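Polysaccharide deacetylase (PDB 4WCJ) probably removes N-acetyl groups from poly-beta-1,6-N-acetyl-D-glucosamine, as a zinc-binding polysaccharide deacetylase of carbohydrate esterase family 4. Local coordinates at residues T74-E79 / T201-Y206; Q60-L65 / P110-R115; F228-K233 / V243-V248. One frame throughout, in Å; residues are numbered along the deposited sequence.

Interaction 1. Residues T74-E79 / T201-Y206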
loop_
_atom_site.group_PDB
_atom_site.type_symbol
_atom_site.label_atom_id
_atom_site.label_comp_id
_atom_site.label_asym_id
_atom_site.label_seq_id
_atom_site.Cartn_x
_atom_site.Cartn_y
_atom_site.Cartn_z
ATOM N N THR A 74 -10.333 -7.163 2.365
ATOM C CA THR A 74 -9.021 -7.577 2.873
ATOM C C THR A 74 -8.035 -7.706 1.717
ATOM O O THR A 74 -8.448 -7.845 0.564
ATOM C CB THR A 74 -9.080 -8.932 3.631
ATOM O OG1 THR A 74 -9.439 -9.975 2.717
ATOM C CG2 THR A 74 -10.080 -8.882 4.775
ATOM N N PRO A 75 -6.726 -7.654 2.011
ATOM C CA PRO A 75 -5.775 -7.897 0.923
ATOM C C PRO A 75 -6.005 -9.243 0.215
ATOM O O PRO A 75 -5.902 -9.294 -1.010
ATOM C CB PRO A 75 -4.419 -7.857 1.638
ATOM C CG PRO A 75 -4.643 -6.919 2.772
ATOM C CD PRO A 75 -6.044 -7.248 3.254
ATOM N N GLN A 76 -6.314 -10.300 0.964
ATOM C CA GLN A 76 -6.626 -11.593 0.356
ATOM C C GLN A 76 -7.846 -11.508 -0.554
ATOM O O GLN A 76 -7.848 -12.065 -1.652
ATOM C CB GLN A 76 -6.862 -12.660 1.428
ATOM C CG GLN A 76 -5.784 -13.733 1.485
ATOM C CD GLN A 76 -5.576 -14.412 0.148
ATOM O OE1 GLN A 76 -6.535 -14.772 -0.534
ATOM N NE2 GLN A 76 -4.315 -14.569 -0.248
ATOM N N GLU A 77 -8.885 -10.821 -0.088
ATOM C CA GLU A 77 -10.100 -10.635 -0.877
ATOM C C GLU A 77 -9.781 -9.890 -2.166
ATOM O O GLU A 77 -10.288 -10.235 -3.236
ATOM C CB GLU A 77 -11.167 -9.876 -0.073
ATOM C CG GLU A 77 -11.965 -10.766 0.875
ATOM C CD GLU A 77 -12.914 -9.997 1.783
ATOM O OE1 GLU A 77 -12.691 -8.797 2.026
ATOM O OE2 GLU A 77 -13.892 -10.605 2.269
ATOM N N ALA A 78 -8.919 -8.884 -2.050
ATOM C CA ALA A 78 -8.530 -8.081 -3.203
ATOM C C ALA A 78 -7.821 -8.935 -4.242
ATOM O O ALA A 78 -8.070 -8.797 -5.445
ATOM C CB ALA A 78 -7.637 -6.921 -2.771
ATOM N N GLU A 79 -6.936 -9.810 -3.774
ATOM C CA GLU A 79 -6.175 -10.676 -4.664
ATOM C C GLU A 79 -7.092 -11.659 -5.365
ATOM O O GLU A 79 -6.975 -11.878 -6.567
ATOM C CB GLU A 79 -5.093 -11.452 -3.912
ATOM C CG GLU A 79 -4.167 -12.232 -4.852
ATOM C CD GLU A 79 -3.314 -13.248 -4.121
ATOM O OE1 GLU A 79 -2.978 -14.289 -4.730
ATOM O OE2 GLU A 79 -2.977 -13.001 -2.943
ATOM N N THR A 201 5.738 -13.154 1.762
ATOM C CA THR A 201 5.237 -11.843 1.357
ATOM C C THR A 201 4.606 -11.892 -0.032
ATOM O O THR A 201 5.308 -12.034 -1.028
ATOM C CB THR A 201 6.366 -10.793 1.357
ATOM O OG1 THR A 201 7.068 -10.849 2.603
ATOM C CG2 THR A 201 5.810 -9.386 1.130
ATOM N N ARG A 202 3.287 -11.752 -0.106
ATOM C CA ARG A 202 2.604 -11.828 -1.400
ATOM C C ARG A 202 2.571 -10.498 -2.167
ATOM O O ARG A 202 2.427 -10.481 -3.400
ATOM C CB ARG A 202 1.169 -12.328 -1.201
ATOM C CG ARG A 202 1.068 -13.734 -0.640
ATOM C CD ARG A 202 -0.385 -14.192 -0.509
ATOM N NE ARG A 202 -0.972 -14.614 -1.780
ATOM C CZ ARG A 202 -0.747 -15.794 -2.352
ATOM N NH1 ARG A 202 -1.334 -16.106 -3.502
ATOM N NH2 ARG A 202 0.072 -16.669 -1.778
ATOM N N TYR A 203 2.723 -9.379 -1.458
ATOM C CA TYR A 203 2.395 -8.086 -2.054
ATOM C C TYR A 203 3.543 -7.088 -2.061
ATOM O O TYR A 203 4.252 -6.939 -1.068
ATOM C CB TYR A 203 1.198 -7.488 -1.315
ATOM C CG TYR A 203 0.070 -8.479 -1.182
ATOM C CD1 TYR A 203 -0.405 -9.155 -2.294
ATOM C CD2 TYR A 203 -0.501 -8.762 0.051
ATOM C CE1 TYR A 203 -1.426 -10.081 -2.193
ATOM C CE2 TYR A 203 -1.520 -9.680 0.161
ATOM C CZ TYR A 203 -1.981 -10.337 -0.963
ATOM O OH TYR A 203 -3.003 -11.266 -0.845
ATOM N N PHE A 204 3.692 -6.375 -3.179
ATOM C CA PHE A 204 4.763 -5.395 -3.335
ATOM C C PHE A 204 4.227 -4.067 -3.863
ATOM O O PHE A 204 3.347 -4.046 -4.724
ATOM C CB PHE A 204 5.842 -5.936 -4.291
ATOM C CG PHE A 204 7.059 -5.051 -4.407
ATOM C CD1 PHE A 204 7.088 -3.984 -5.303
ATOM C CD2 PHE A 204 8.188 -5.313 -3.652
ATOM C CE1 PHE A 204 8.203 -3.187 -5.408
ATOM C CE2 PHE A 204 9.311 -4.513 -3.761
ATOM C CZ PHE A 204 9.319 -3.452 -4.630
ATOM N N ALA A 205 4.768 -2.966 -3.345
ATOM C CA ALA A 205 4.437 -1.622 -3.836
ATOM C C ALA A 205 5.701 -0.894 -4.260
ATOM O O ALA A 205 6.665 -0.803 -3.494
ATOM C CB ALA A 205 3.700 -0.820 -2.777
ATOM N N TYR A 206 5.696 -0.381 -5.486
ATOM C CA TYR A 206 6.828 0.387 -5.999
ATOM C C TYR A 206 6.933 1.742 -5.322
ATOM O O TYR A 206 5.966 2.504 -5.319
ATOM C CB TYR A 206 6.699 0.615 -7.504
ATOM C CG TYR A 206 7.006 -0.572 -8.396
ATOM C CD1 TYR A 206 8.274 -1.145 -8.417
ATOM C CD2 TYR A 206 6.040 -1.090 -9.248
ATOM C CE1 TYR A 206 8.561 -2.219 -9.239
ATOM C CE2 TYR A 206 6.325 -2.165 -10.081
ATOM C CZ TYR A 206 7.585 -2.725 -10.071
ATOM O OH TYR A 206 7.871 -3.785 -10.907
#
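E79 OE2 is gripped from two sides. Y203 OH donates to its anti lone pair at 2.7 Å, and R202 NE reaches its syn lone pair at 2.8 Å. The other carboxylate oxygen, OE1 of E79, takes R202 NH1 on its syn lone pair at 2.7 Å, along an almost straight N-H...O line of 178°. R202 thus meets E79 side-on, NE and NH1 each to its own oxygen, with the two flat groups nearly coplanar. The Y203 ring stands steeply to the carboxylate and meets OE2 near its own plane. E79 reaches across with CG anti to the backbone N (chi1 -173°) and the rest of the chain extended. The arginine chain bends at chi3, bringing its NE-NH1 edge to the acid. Three donors on one carboxylate fix its rotation and would favour the ionised acid.

Beside the polar cluster, P75 CB rests 3.7 Å from Y203 CE2, and CB of R202 lies over the centre of one face of the same tyrosine ring. Q76 comes in more loosely, its NE2 lying 3.6 Å from Y203 OH without a hydrogen bond. T74 starts the helix: its OG1 accepts from E77 N at 3.0 Å while T74 N donates to E77 OE1 at 2.9 Å, a capping box.

Y203 also packs on L120 and F122 of strand 119-123 and on L226 and F228, and P75 shares L120; the zinc ion is about 14 Å from the tyrosine side chain. The first turn of helix 75-82 is therefore clamped to the start of strand 203-205 and to the side chains inside the curled sheet, an arrangement consistent with a helix closing the beta-alpha barrel at the N-terminal ends of its strands.

Interaction 2. Residues Q60-L65 / P110-R115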
loop_
_atom_site.group_PDB
_atom_site.type_symbol
_atom_site.label_atom_id
_atom_site.label_comp_id
_atom_site.label_asym_id
_atom_site.label_seq_id
_atom_site.Cartn_x
_atom_site.Cartn_y
_atom_site.Cartn_z
ATOM N N GLN A 60 -13.012 10.475 9.204
ATOM C CA GLN A 60 -14.169 10.976 8.469
ATOM C C GLN A 60 -14.239 10.382 7.062
ATOM O O GLN A 60 -15.324 10.063 6.577
ATOM C CB GLN A 60 -14.147 12.503 8.412
ATOM C CG GLN A 60 -14.531 13.164 9.729
ATOM C CD GLN A 60 -14.556 14.678 9.651
ATOM O OE1 GLN A 60 -14.353 15.258 8.588
ATOM N NE2 GLN A 60 -14.805 15.324 10.784
ATOM N N GLN A 61 -13.085 10.223 6.414
ATOM C CA GLN A 61 -13.033 9.592 5.096
ATOM C C GLN A 61 -13.509 8.148 5.129
ATOM O O GLN A 61 -14.296 7.720 4.284
ATOM C CB GLN A 61 -11.615 9.651 4.526
ATOM C CG GLN A 61 -11.226 11.024 4.022
ATOM C CD GLN A 61 -9.903 11.015 3.290
ATOM O OE1 GLN A 61 -9.211 9.995 3.242
ATOM N NE2 GLN A 61 -9.539 12.157 2.713
ATOM N N LEU A 62 -13.019 7.395 6.106
ATOM C CA LEU A 62 -13.429 6.010 6.268
ATOM C C LEU A 62 -14.917 5.945 6.568
ATOM O O LEU A 62 -15.644 5.153 5.973
ATOM C CB LEU A 62 -12.630 5.334 7.381
ATOM C CG LEU A 62 -11.117 5.337 7.178
ATOM C CD1 LEU A 62 -10.427 4.596 8.323
ATOM C CD2 LEU A 62 -10.758 4.720 5.838
ATOM N N ASP A 63 -15.363 6.800 7.481
ATOM C CA ASP A 63 -16.768 6.846 7.852
ATOM C C ASP A 63 -17.645 7.186 6.653
ATOM O O ASP A 63 -18.681 6.558 6.451
ATOM C CB ASP A 63 -16.994 7.851 8.983
ATOM C CG ASP A 63 -16.426 7.373 10.307
ATOM O OD1 ASP A 63 -16.157 6.161 10.430
ATOM O OD2 ASP A 63 -16.250 8.204 11.223
ATOM N N TYR A 64 -17.232 8.167 5.854
ATOM C CA TYR A 64 -18.029 8.552 4.694
ATOM C C TYR A 64 -18.184 7.388 3.724
ATOM O O TYR A 64 -19.283 7.102 3.268
ATOM C CB TYR A 64 -17.419 9.751 3.966
ATOM C CG TYR A 64 -18.213 10.136 2.739
ATOM C CD1 TYR A 64 -19.434 10.788 2.860
ATOM C CD2 TYR A 64 -17.755 9.829 1.463
ATOM C CE1 TYR A 64 -20.173 11.135 1.747
ATOM C CE2 TYR A 64 -18.491 10.173 0.339
ATOM C CZ TYR A 64 -19.697 10.824 0.490
ATOM O OH TYR A 64 -20.436 11.167 -0.619
ATOM N N LEU A 65 -17.077 6.719 3.422
ATOM C CA LEU A 65 -17.091 5.597 2.491
ATOM C C LEU A 65 -18.067 4.524 2.954
ATOM O O LEU A 65 -18.897 4.051 2.180
ATOM C CB LEU A 65 -15.686 5.009 2.336
ATOM C CG LEU A 65 -14.724 5.762 1.413
ATOM C CD1 LEU A 65 -13.333 5.155 1.480
ATOM C CD2 LEU A 65 -15.244 5.756 -0.014
ATOM N N PRO A 110 -5.588 2.871 15.539
ATOM C CA PRO A 110 -6.776 2.900 16.406
ATOM C C PRO A 110 -8.069 3.198 15.644
ATOM O O PRO A 110 -9.113 2.609 15.953
ATOM C CB PRO A 110 -6.461 4.023 17.398
ATOM C CG PRO A 110 -4.964 4.077 17.433
ATOM C CD PRO A 110 -4.549 3.801 16.020
ATOM N N VAL A 111 -7.987 4.094 14.666
ATOM C CA VAL A 111 -9.124 4.424 13.810
ATOM C C VAL A 111 -9.592 3.180 13.060
ATOM O O VAL A 111 -10.782 2.871 13.039
ATOM C CB VAL A 111 -8.769 5.543 12.784
ATOM C CG1 VAL A 111 -9.880 5.707 11.768
ATOM C CG2 VAL A 111 -8.490 6.864 13.490
ATOM N N LEU A 112 -8.638 2.469 12.456
ATOM C CA LEU A 112 -8.916 1.262 11.685
ATOM C C LEU A 112 -9.450 0.132 12.561
ATOM O O LEU A 112 -10.340 -0.616 12.155
ATOM C CB LEU A 112 -7.654 0.790 10.967
ATOM C CG LEU A 112 -7.184 1.765 9.889
ATOM C CD1 LEU A 112 -5.710 1.539 9.538
ATOM C CD2 LEU A 112 -8.065 1.633 8.648
ATOM N N LYS A 113 -8.869 -0.003 13.744
ATOM C CA LYS A 113 -9.238 -1.091 14.645
ATOM C C LYS A 113 -10.655 -0.888 15.165
ATOM O O LYS A 113 -11.451 -1.827 15.214
ATOM C CB LYS A 113 -8.239 -1.187 15.798
ATOM C CG LYS A 113 -8.472 -2.369 16.732
ATOM C CD LYS A 113 -7.245 -2.649 17.589
ATOM C CE LYS A 113 -6.984 -1.533 18.592
ATOM N NZ LYS A 113 -5.807 -1.829 19.463
ATOM N N LYS A 114 -10.974 0.349 15.532
ATOM C CA LYS A 114 -12.283 0.674 16.096
ATOM C C LYS A 114 -13.385 0.513 15.050
ATOM O O LYS A 114 -14.564 0.445 15.386
ATOM C CB LYS A 114 -12.274 2.097 16.664
ATOM C CG LYS A 114 -13.417 2.417 17.618
ATOM C CD LYS A 114 -13.187 3.719 18.394
ATOM C CE LYS A 114 -13.229 4.954 17.495
ATOM N NZ LYS A 114 -11.940 5.219 16.766
ATOM N N ARG A 115 -12.985 0.453 13.780
ATOM C CA ARG A 115 -13.914 0.232 12.673
ATOM C C ARG A 115 -13.755 -1.147 12.035
ATOM O O ARG A 115 -14.494 -1.490 11.114
ATOM C CB ARG A 115 -13.726 1.316 11.607
ATOM C CG ARG A 115 -14.229 2.669 12.048
ATOM C CD ARG A 115 -13.582 3.805 11.284
ATOM N NE ARG A 115 -14.073 5.092 11.767
ATOM C CZ ARG A 115 -13.664 5.672 12.889
ATOM N NH1 ARG A 115 -14.177 6.840 13.253
ATOM N NH2 ARG A 115 -12.749 5.083 13.657
#
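V111 meets L62 where two helices of the outer layer of the beta-alpha barrel, 55-67 and 102-114, lie next to each other. Its CG1, anti to the backbone N (chi1 171°), comes within 3.7 Å of L62 CD1, the two side chains lying at a slant to one another. V111 also packs on F58 and A59, one turn earlier on the same facing helix.

One residue on, L112 leans in from the side and brings CD2 to 3.8 Å from the same L62 CD1, the two leucines crossing at about a right angle. A single methyl of L62 thus touches both branches, which reach it from directions roughly perpendicular to each other. L62 and L112 both continue onto I117, and L62 onto F72 of strand 71-72, so this apolar patch carries on inward toward the sheet.

R115 ends the segment and makes the polar part of the contact. Its chain runs extended from CG to NE past the flank of L62, where CD of R115 stands 4.3 Å from L62 CB, and brings the guanidinium side-on to D63. NE of R115 donates to D63 OD1 at 2.7 Å with an N-H...O angle of 168°; the second bond, from R115 NH1 to D63 OD2, is longer at 3.2 Å. Both donors come from the syn side, but somewhat out of the carboxylate plane, since the two flat groups are turned 23° apart. The salt bridge closes the more exposed edge of the leucine-valine cluster. The guanidinium has a third bond, to the backbone four residues back: R115 NH2 donates to V111 O at 3.0 Å.

Interaction 3. Residues F228-K233 / V243-V248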
loop_
_atom_site.group_PDB
_atom_site.type_symbol
_atom_site.label_atom_id
_atom_site.label_comp_id
_atom_site.label_asym_id
_atom_site.label_seq_id
_atom_site.Cartn_x
_atom_site.Cartn_y
_atom_site.Cartn_z
ATOM N N PHE A 228 1.677 -3.287 -6.733
ATOM C CA PHE A 228 0.860 -2.080 -6.616
ATOM C C PHE A 228 1.558 -0.832 -7.132
ATOM O O PHE A 228 2.720 -0.584 -6.808
ATOM C CB PHE A 228 0.465 -1.841 -5.165
ATOM C CG PHE A 228 -0.475 -2.868 -4.609
ATOM C CD1 PHE A 228 -0.021 -4.136 -4.268
ATOM C CD2 PHE A 228 -1.806 -2.559 -4.402
ATOM C CE1 PHE A 228 -0.884 -5.081 -3.740
ATOM C CE2 PHE A 228 -2.676 -3.496 -3.870
ATOM C CZ PHE A 228 -2.210 -4.760 -3.539
ATOM N N THR A 229 0.819 -0.053 -7.913
ATOM C CA THR A 229 1.314 1.178 -8.517
ATOM C C THR A 229 0.523 2.374 -8.002
ATOM O O THR A 229 -0.375 2.211 -7.187
ATOM C CB THR A 229 1.198 1.121 -10.049
ATOM O OG1 THR A 229 -0.176 1.255 -10.442
ATOM C CG2 THR A 229 1.728 -0.201 -10.595
ATOM N N LEU A 230 0.840 3.571 -8.502
ATOM C CA LEU A 230 0.052 4.767 -8.196
ATOM C C LEU A 230 -0.703 5.240 -9.444
ATOM O O LEU A 230 -0.921 6.438 -9.648
ATOM C CB LEU A 230 0.944 5.886 -7.643
ATOM C CG LEU A 230 1.500 5.627 -6.240
ATOM C CD1 LEU A 230 2.488 6.705 -5.809
ATOM C CD2 LEU A 230 0.361 5.487 -5.227
ATOM N N ARG A 231 -1.090 4.284 -10.284
ATOM C CA ARG A 231 -1.981 4.558 -11.406
ATOM C C ARG A 231 -3.413 4.597 -10.887
ATOM O O ARG A 231 -3.976 3.564 -10.529
ATOM C CB ARG A 231 -1.824 3.501 -12.507
ATOM C CG ARG A 231 -2.438 3.898 -13.838
ATOM C CD ARG A 231 -2.125 2.889 -14.940
ATOM N NE ARG A 231 -0.703 2.831 -15.286
ATOM C CZ ARG A 231 -0.213 2.116 -16.298
ATOM N NH1 ARG A 231 -1.029 1.403 -17.064
ATOM N NH2 ARG A 231 1.090 2.112 -16.547
ATOM N N ALA A 232 -3.995 5.787 -10.813
ATOM C CA ALA A 232 -5.318 5.941 -10.215
ATOM C C ALA A 232 -6.416 5.408 -11.130
ATOM O O ALA A 232 -6.782 6.055 -12.108
ATOM C CB ALA A 232 -5.575 7.401 -9.875
ATOM N N LYS A 233 -6.957 4.239 -10.802
ATOM C CA LYS A 233 -7.987 3.626 -11.637
ATOM C C LYS A 233 -8.943 2.781 -10.817
ATOM O O LYS A 233 -8.659 2.459 -9.661
ATOM C CB LYS A 233 -7.350 2.761 -12.724
ATOM C CG LYS A 233 -6.356 1.746 -12.185
ATOM C CD LYS A 233 -6.000 0.698 -13.225
ATOM C CE LYS A 233 -7.126 -0.313 -13.374
ATOM N NZ LYS A 233 -6.738 -1.486 -14.210
ATOM N N VAL A 243 -2.022 -3.676 -9.705
ATOM C CA VAL A 243 -3.066 -2.938 -8.995
ATOM C C VAL A 243 -2.835 -1.425 -8.974
ATOM O O VAL A 243 -1.871 -0.945 -8.376
ATOM C CB VAL A 243 -3.194 -3.408 -7.530
ATOM C CG1 VAL A 243 -4.488 -2.900 -6.937
ATOM C CG2 VAL A 243 -3.141 -4.930 -7.437
ATOM N N GLY A 244 -3.746 -0.673 -9.579
ATOM C CA GLY A 244 -3.631 0.779 -9.588
ATOM C C GLY A 244 -4.199 1.426 -8.334
ATOM O O GLY A 244 -5.339 1.154 -7.942
ATOM N N ARG A 245 -3.404 2.267 -7.681
ATOM C CA ARG A 245 -3.838 2.889 -6.432
ATOM C C ARG A 245 -4.007 4.394 -6.584
ATOM O O ARG A 245 -3.290 5.039 -7.355
ATOM C CB ARG A 245 -2.847 2.611 -5.294
ATOM C CG ARG A 245 -2.599 1.143 -4.985
ATOM C CD ARG A 245 -1.688 1.019 -3.777
ATOM N NE ARG A 245 -0.378 1.600 -4.062
ATOM C CZ ARG A 245 0.532 1.885 -3.140
ATOM N NH1 ARG A 245 0.279 1.641 -1.859
ATOM N NH2 ARG A 245 1.696 2.410 -3.500
ATOM N N VAL A 246 -4.961 4.938 -5.835
ATOM C CA VAL A 246 -5.167 6.372 -5.741
ATOM C C VAL A 246 -4.396 6.948 -4.560
ATOM O O VAL A 246 -4.689 6.629 -3.417
ATOM C CB VAL A 246 -6.656 6.724 -5.562
ATOM C CG1 VAL A 246 -6.831 8.245 -5.450
ATOM C CG2 VAL A 246 -7.485 6.157 -6.708
ATOM N N LEU A 247 -3.411 7.797 -4.832
ATOM C CA LEU A 247 -2.731 8.500 -3.754
ATOM C C LEU A 247 -3.706 9.512 -3.156
ATOM O O LEU A 247 -4.129 10.443 -3.845
ATOM C CB LEU A 247 -1.465 9.204 -4.268
ATOM C CG LEU A 247 -0.644 9.957 -3.213
ATOM C CD1 LEU A 247 0.100 8.958 -2.329
ATOM C CD2 LEU A 247 0.321 10.948 -3.851
ATOM N N VAL A 248 -4.073 9.326 -1.891
ATOM C CA VAL A 248 -5.029 10.224 -1.244
ATOM C C VAL A 248 -4.420 11.599 -0.973
ATOM O O VAL A 248 -3.406 11.723 -0.287
ATOM C CB VAL A 248 -5.557 9.645 0.079
ATOM C CG1 VAL A 248 -6.594 10.587 0.700
ATOM C CG2 VAL A 248 -6.147 8.260 -0.144
HETATM O O HOH W 1 3.241 2.083 -5.879
HETATM O O HOH W 2 -7.655 2.529 -7.077
#
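The two strands run parallel, F228 beside V243, and T229 N donates to V243 O at 2.9 Å in a nearly straight bond of 176°; the next one, R245 N to T229 O, is weak and bent. Beyond it regular pairing stops, though the chain stays alongside: T229 OG1 accepts from R231 N in an ST turn.

F228 and V243 point to the same side of the sheet, side by side, with V243 CB 3.9 Å from the ring centroid over one face, a CH-pi contact. R245 passes along the edge of the ring, its CG near the ring plane and its CD 3.6 Å from F228 CD2. The bend at chi3 (-63°) brings NE to T229 O at 3.2 Å, from above the carbonyl plane, and sets one guanidinium face over F228 CB. L230 CD2 lies 3.8 Å from R245 NH2. That nitrogen also shares a water with F228 O and makes a salt bridge to D98, while NH1 bonds to T96. Replacing R245 by a leucine would probably leave D98 without its salt-bridge partner and cost T229 O the bond from NE.

Further along the chain, A232 CB touches V246 CG2, and a second water joins K233 O to G244 O. The R245 side chain lies about 7 Å from the zinc ion; its guanidinium, fixed by T229 O, T96 and D98, puts a positive charge beside the acid directly preceding zinc ligand D99 and probably helps hold that acid in place.

In the fold
From the N terminus, helix 55-67 opens interaction 2 and helix 75-82 opens interaction 1 before 110-115 closes the first of these; 201-206 closes the other only much later, so the two cross along the chain, without touching in space. Interaction 3 follows in series, a short closure with nine residues between its segments. Interactions 1 and 3 meet in the sheet, where strands 203-205 and 226-229 are neighbours: F204 O and F228 N are probably hydrogen-bonded. Q61 brushes V248, bringing interactions 2 and 3 together at one point. Outer helices, a helix packed against inward-facing side chains, and adjacent parallel strands are thus tied into one barrel.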